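Local coordinates for protein xylan esterase 1 (Thermoanaerobacterium sp. 'JW/SL YS485', PDB 3FCY) that probably removes acetyl groups from xylan and related acetylated substrates as a calcium-binding carbohydrate esterase of family CE7, at residues A[164-175]-A[266-277]. Residues are numbered along the deposited sequence; the frame is centred on the assembly and turned at random.
Sequences IIRGLDDDADNM and RENEVFTKLGYI
K273 leaves helix 267-274 and reaches into the turns of 164-175, meeting L168, M175 and A172 on its way to two backbone oxygens. With CG anti to the backbone N (chi1 -166°) and every later torsion extended, the chain runs out straight. K273 CB lies near L168 CD1; K273 CG touches both that methyl and M175 SD, 4.0 Å from the sulfur. K273 CD still rests on L168 CD1 but also nears L168 O, and K273 CE lies against the oxygens of L168 and D170, with A172 CA beside it at 3.9 Å. At the tip, K273 NZ donates to L168 O at 2.7 Å from above the carbonyl plane. A second, short bond joins K273 NZ to D170 O at 2.5 Å, nearly along the C=O axis (171°). Lysine suits the place because its first methylenes lie along L168 and M175, while the later ones approach the carbonyls that converge on its ammonium. Replacing this lysine with alanine takes away the donor, is likely to leave L168 O and D170 O without their ammonium partner, and would probably open a gap beside L168 and M175. The receiving loop is two overlapping turns, a type II from I165 to L168 and a type I from G167 to D170, within the long connection between strand 136-140 and helix 176-192 of the alpha/beta-hydrolase fold. G167 suits its positive phi, where a side chain would collide with the carbonyl oxygen of R166. Deeper in, branched residues fill the interface: L168 CD1 also meets L274 CD2 at 3.9 Å, and I164 crosses L274 at about a right angle. M175, bent at chi3, brings its flexible CE to 3.9 Å from I277 CD1. The small A172 places CB 3.8 Å from Y276 CE2, meeting the ring obliquely, while the Y276 hydroxyl hydrogen-bonds to D49. I164 also lies about 4 Å, side chain to side chain, from Y117, predicted to bind substrate.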
loop_
_atom_site.group_PDB
_atom_site.type_symbol
_atom_site.label_atom_id
_atom_site.label_comp_id
_atom_site.label_asym_id
_atom_site.label_seq_id
_atom_site.Cartn_x
_atom_site.Cartn_y
_atom_site.Cartn_z
ATOM N N ILE A 164 -18.682 -1.188 19.845
ATOM C CA ILE A 164 -17.999 -0.819 21.083
ATOM C C ILE A 164 -18.499 0.532 21.593
ATOM O O ILE A 164 -18.743 0.698 22.789
ATOM C CB ILE A 164 -16.473 -0.728 20.885
ATOM C CG1 ILE A 164 -15.913 -2.107 20.530
ATOM C CG2 ILE A 164 -15.810 -0.181 22.151
ATOM C CD1 ILE A 164 -14.418 -2.116 20.288
ATOM N N ILE A 165 -18.641 1.499 20.686
ATOM C CA ILE A 165 -19.113 2.828 21.058
ATOM C C ILE A 165 -20.626 2.960 20.924
ATOM O O ILE A 165 -21.174 4.035 21.143
ATOM C CB ILE A 165 -18.454 3.938 20.198
ATOM C CG1 ILE A 165 -18.814 3.744 18.721
ATOM C CG2 ILE A 165 -16.942 3.920 20.385
ATOM C CD1 ILE A 165 -18.385 4.905 17.838
ATOM N N ARG A 166 -21.299 1.873 20.556
ATOM C CA ARG A 166 -22.752 1.893 20.402
ATOM C C ARG A 166 -23.407 2.066 21.780
ATOM O O ARG A 166 -23.289 1.199 22.645
ATOM C CB ARG A 166 -23.231 0.592 19.741
ATOM C CG ARG A 166 -24.699 0.588 19.301
ATOM C CD ARG A 166 -24.994 1.685 18.266
ATOM N NE ARG A 166 -24.139 1.570 17.086
ATOM C CZ ARG A 166 -24.347 0.735 16.069
ATOM N NH1 ARG A 166 -25.399 -0.074 16.062
ATOM N NH2 ARG A 166 -23.480 0.692 15.063
ATOM N N GLY A 167 -24.087 3.193 21.973
ATOM C CA GLY A 167 -24.729 3.473 23.245
ATOM C C GLY A 167 -23.785 4.159 24.220
ATOM O O GLY A 167 -24.116 4.357 25.394
ATOM N N LEU A 168 -22.605 4.533 23.739
ATOM C CA LEU A 168 -21.614 5.195 24.582
ATOM C C LEU A 168 -22.087 6.569 25.079
ATOM O O LEU A 168 -21.746 6.974 26.189
ATOM C CB LEU A 168 -20.288 5.328 23.825
ATOM C CG LEU A 168 -19.091 5.917 24.585
ATOM C CD1 LEU A 168 -18.784 5.079 25.822
ATOM C CD2 LEU A 168 -17.887 5.963 23.665
ATOM N N ASP A 169 -22.859 7.288 24.263
ATOM C CA ASP A 169 -23.374 8.601 24.669
ATOM C C ASP A 169 -24.750 8.479 25.326
ATOM O O ASP A 169 -25.399 9.483 25.614
ATOM C CB ASP A 169 -23.493 9.559 23.475
ATOM C CG ASP A 169 -22.150 10.050 22.977
ATOM O OD1 ASP A 169 -21.220 10.208 23.798
ATOM O OD2 ASP A 169 -22.031 10.299 21.759
ATOM N N ASP A 170 -25.199 7.249 25.542
ATOM C CA ASP A 170 -26.489 6.998 26.177
ATOM C C ASP A 170 -26.155 6.556 27.606
ATOM O O ASP A 170 -24.987 6.571 28.002
ATOM C CB ASP A 170 -27.194 5.839 25.462
ATOM C CG ASP A 170 -28.689 5.805 25.721
ATOM O OD1 ASP A 170 -29.103 6.001 26.883
ATOM O OD2 ASP A 170 -29.450 5.567 24.757
ATOM N N ASP A 171 -27.160 6.169 28.387
ATOM C CA ASP A 171 -26.890 5.703 29.745
ATOM C C ASP A 171 -26.018 4.449 29.682
ATOM O O ASP A 171 -26.181 3.623 28.783
ATOM C CB ASP A 171 -28.188 5.371 30.479
ATOM C CG ASP A 171 -27.945 4.988 31.928
ATOM O OD1 ASP A 171 -27.612 5.884 32.732
ATOM O OD2 ASP A 171 -28.071 3.790 32.261
ATOM N N ALA A 172 -25.098 4.306 30.631
ATOM C CA ALA A 172 -24.204 3.148 30.654
ATOM C C ALA A 172 -24.943 1.814 30.544
ATOM O O ALA A 172 -24.445 0.871 29.920
ATOM C CB ALA A 172 -23.352 3.168 31.921
ATOM N N ASP A 173 -26.129 1.733 31.143
ATOM C CA ASP A 173 -26.908 0.496 31.104
ATOM C C ASP A 173 -27.483 0.192 29.717
ATOM O O ASP A 173 -28.102 -0.851 29.519
ATOM C CB ASP A 173 -28.058 0.548 32.123
ATOM C CG ASP A 173 -27.572 0.565 33.571
ATOM O OD1 ASP A 173 -28.431 0.561 34.478
ATOM O OD2 ASP A 173 -26.346 0.584 33.811
ATOM N N ASN A 174 -27.282 1.099 28.762
ATOM C CA ASN A 174 -27.798 0.899 27.405
ATOM C C ASN A 174 -26.693 0.608 26.390
ATOM O O ASN A 174 -26.930 0.604 25.177
ATOM C CB ASN A 174 -28.602 2.122 26.948
ATOM C CG ASN A 174 -29.793 2.407 27.849
ATOM O OD1 ASN A 174 -30.529 1.495 28.235
ATOM N ND2 ASN A 174 -29.997 3.680 28.176
ATOM N N MET A 175 -25.483 0.368 26.885
ATOM C CA MET A 175 -24.361 0.066 26.002
ATOM C C MET A 175 -24.597 -1.312 25.392
ATOM O O MET A 175 -24.844 -2.281 26.107
ATOM C CB MET A 175 -23.058 0.123 26.795
ATOM C CG MET A 175 -22.718 1.546 27.225
ATOM S SD MET A 175 -21.332 1.665 28.352
ATOM C CE MET A 175 -19.957 1.454 27.227
ATOM N N ARG A 266 -13.077 15.061 27.439
ATOM C CA ARG A 266 -13.837 14.072 28.205
ATOM C C ARG A 266 -13.165 12.701 28.140
ATOM O O ARG A 266 -13.804 11.673 28.342
ATOM C CB ARG A 266 -15.265 13.971 27.657
ATOM C CG ARG A 266 -16.010 15.299 27.643
ATOM C CD ARG A 266 -17.429 15.147 27.124
ATOM N NE ARG A 266 -17.480 14.726 25.725
ATOM C CZ ARG A 266 -17.918 13.541 25.310
ATOM N NH1 ARG A 266 -18.345 12.641 26.187
ATOM N NH2 ARG A 266 -17.956 13.265 24.011
ATOM N N GLU A 267 -11.865 12.701 27.870
ATOM C CA GLU A 267 -11.093 11.470 27.747
ATOM C C GLU A 267 -11.255 10.477 28.896
ATOM O O GLU A 267 -11.624 9.322 28.672
ATOM C CB GLU A 267 -9.612 11.808 27.577
ATOM C CG GLU A 267 -8.723 10.593 27.394
ATOM C CD GLU A 267 -7.291 10.977 27.124
ATOM O OE1 GLU A 267 -7.045 11.647 26.098
ATOM O OE2 GLU A 267 -6.412 10.614 27.935
ATOM N N ASN A 268 -10.985 10.917 30.122
ATOM C CA ASN A 268 -11.098 10.022 31.271
ATOM C C ASN A 268 -12.506 9.463 31.443
ATOM O O ASN A 268 -12.672 8.290 31.778
ATOM C CB ASN A 268 -10.661 10.725 32.561
ATOM C CG ASN A 268 -10.621 9.777 33.746
ATOM O OD1 ASN A 268 -9.965 8.735 33.699
ATOM N ND2 ASN A 268 -11.325 10.130 34.812
ATOM N N GLU A 269 -13.517 10.292 31.212
ATOM C CA GLU A 269 -14.897 9.838 31.346
ATOM C C GLU A 269 -15.237 8.819 30.261
ATOM O O GLU A 269 -15.976 7.866 30.500
ATOM C CB GLU A 269 -15.869 11.011 31.238
ATOM C CG GLU A 269 -15.649 12.121 32.246
ATOM C CD GLU A 269 -16.751 13.162 32.186
ATOM O OE1 GLU A 269 -17.099 13.592 31.062
ATOM O OE2 GLU A 269 -17.268 13.551 33.257
ATOM N N VAL A 270 -14.704 9.035 29.064
ATOM C CA VAL A 270 -14.959 8.130 27.953
ATOM C C VAL A 270 -14.362 6.752 28.225
ATOM O O VAL A 270 -15.060 5.739 28.148
ATOM C CB VAL A 270 -14.376 8.691 26.633
ATOM C CG1 VAL A 270 -14.491 7.654 25.522
ATOM C CG2 VAL A 270 -15.128 9.955 26.241
ATOM N N PHE A 271 -13.073 6.714 28.553
ATOM C CA PHE A 271 -12.425 5.439 28.820
ATOM C C PHE A 271 -12.924 4.764 30.092
ATOM O O PHE A 271 -12.915 3.540 30.184
ATOM C CB PHE A 271 -10.906 5.608 28.852
ATOM C CG PHE A 271 -10.295 5.753 27.487
ATOM C CD1 PHE A 271 -9.755 6.967 27.070
ATOM C CD2 PHE A 271 -10.288 4.678 26.603
ATOM C CE1 PHE A 271 -9.219 7.107 25.789
ATOM C CE2 PHE A 271 -9.755 4.809 25.319
ATOM C CZ PHE A 271 -9.220 6.025 24.912
ATOM N N THR A 272 -13.366 5.551 31.068
ATOM C CA THR A 272 -13.886 4.976 32.305
ATOM C C THR A 272 -15.197 4.272 31.979
ATOM O O THR A 272 -15.459 3.169 32.455
ATOM C CB THR A 272 -14.150 6.060 33.379
ATOM O OG1 THR A 272 -12.906 6.659 33.768
ATOM C CG2 THR A 272 -14.820 5.452 34.604
ATOM N N LYS A 273 -16.019 4.918 31.160
ATOM C CA LYS A 273 -17.294 4.338 30.766
ATOM C C LYS A 273 -17.055 3.062 29.958
ATOM O O LYS A 273 -17.776 2.071 30.115
ATOM C CB LYS A 273 -18.099 5.345 29.951
ATOM C CG LYS A 273 -19.552 4.962 29.777
ATOM C CD LYS A 273 -20.355 6.148 29.278
ATOM C CE LYS A 273 -21.829 5.808 29.141
ATOM N NZ LYS A 273 -22.600 7.003 28.698
ATOM N N LEU A 274 -16.038 3.085 29.099
ATOM C CA LEU A 274 -15.701 1.903 28.303
ATOM C C LEU A 274 -15.210 0.807 29.253
ATOM O O LEU A 274 -15.158 -0.372 28.898
ATOM C CB LEU A 274 -14.611 2.233 27.277
ATOM C CG LEU A 274 -15.023 3.108 26.084
ATOM C CD1 LEU A 274 -13.800 3.438 25.243
ATOM C CD2 LEU A 274 -16.068 2.385 25.247
ATOM N N GLY A 275 -14.847 1.213 30.464
ATOM C CA GLY A 275 -14.376 0.265 31.458
ATOM C C GLY A 275 -15.435 -0.762 31.812
ATOM O O GLY A 275 -15.116 -1.871 32.241
ATOM N N TYR A 276 -16.702 -0.401 31.633
ATOM C CA TYR A 276 -17.801 -1.313 31.931
ATOM C C TYR A 276 -17.786 -2.541 31.034
ATOM O O TYR A 276 -18.254 -3.614 31.430
ATOM C CB TYR A 276 -19.150 -0.611 31.767
ATOM C CG TYR A 276 -19.482 0.372 32.860
ATOM C CD1 TYR A 276 -19.615 -0.046 34.188
ATOM C CD2 TYR A 276 -19.689 1.716 32.568
ATOM C CE1 TYR A 276 -19.953 0.860 35.197
ATOM C CE2 TYR A 276 -20.022 2.627 33.566
ATOM C CZ TYR A 276 -20.155 2.193 34.876
ATOM O OH TYR A 276 -20.486 3.100 35.856
ATOM N N ILE A 277 -17.262 -2.384 29.821
ATOM C CA ILE A 277 -17.217 -3.496 28.881
ATOM C C ILE A 277 -15.796 -3.901 28.517
ATOM O O ILE A 277 -15.541 -4.413 27.425
ATOM C CB ILE A 277 -18.016 -3.170 27.593
ATOM C CG1 ILE A 277 -17.459 -1.911 26.922
ATOM C CG2 ILE A 277 -19.490 -2.974 27.944
ATOM C CD1 ILE A 277 -18.129 -1.579 25.599
#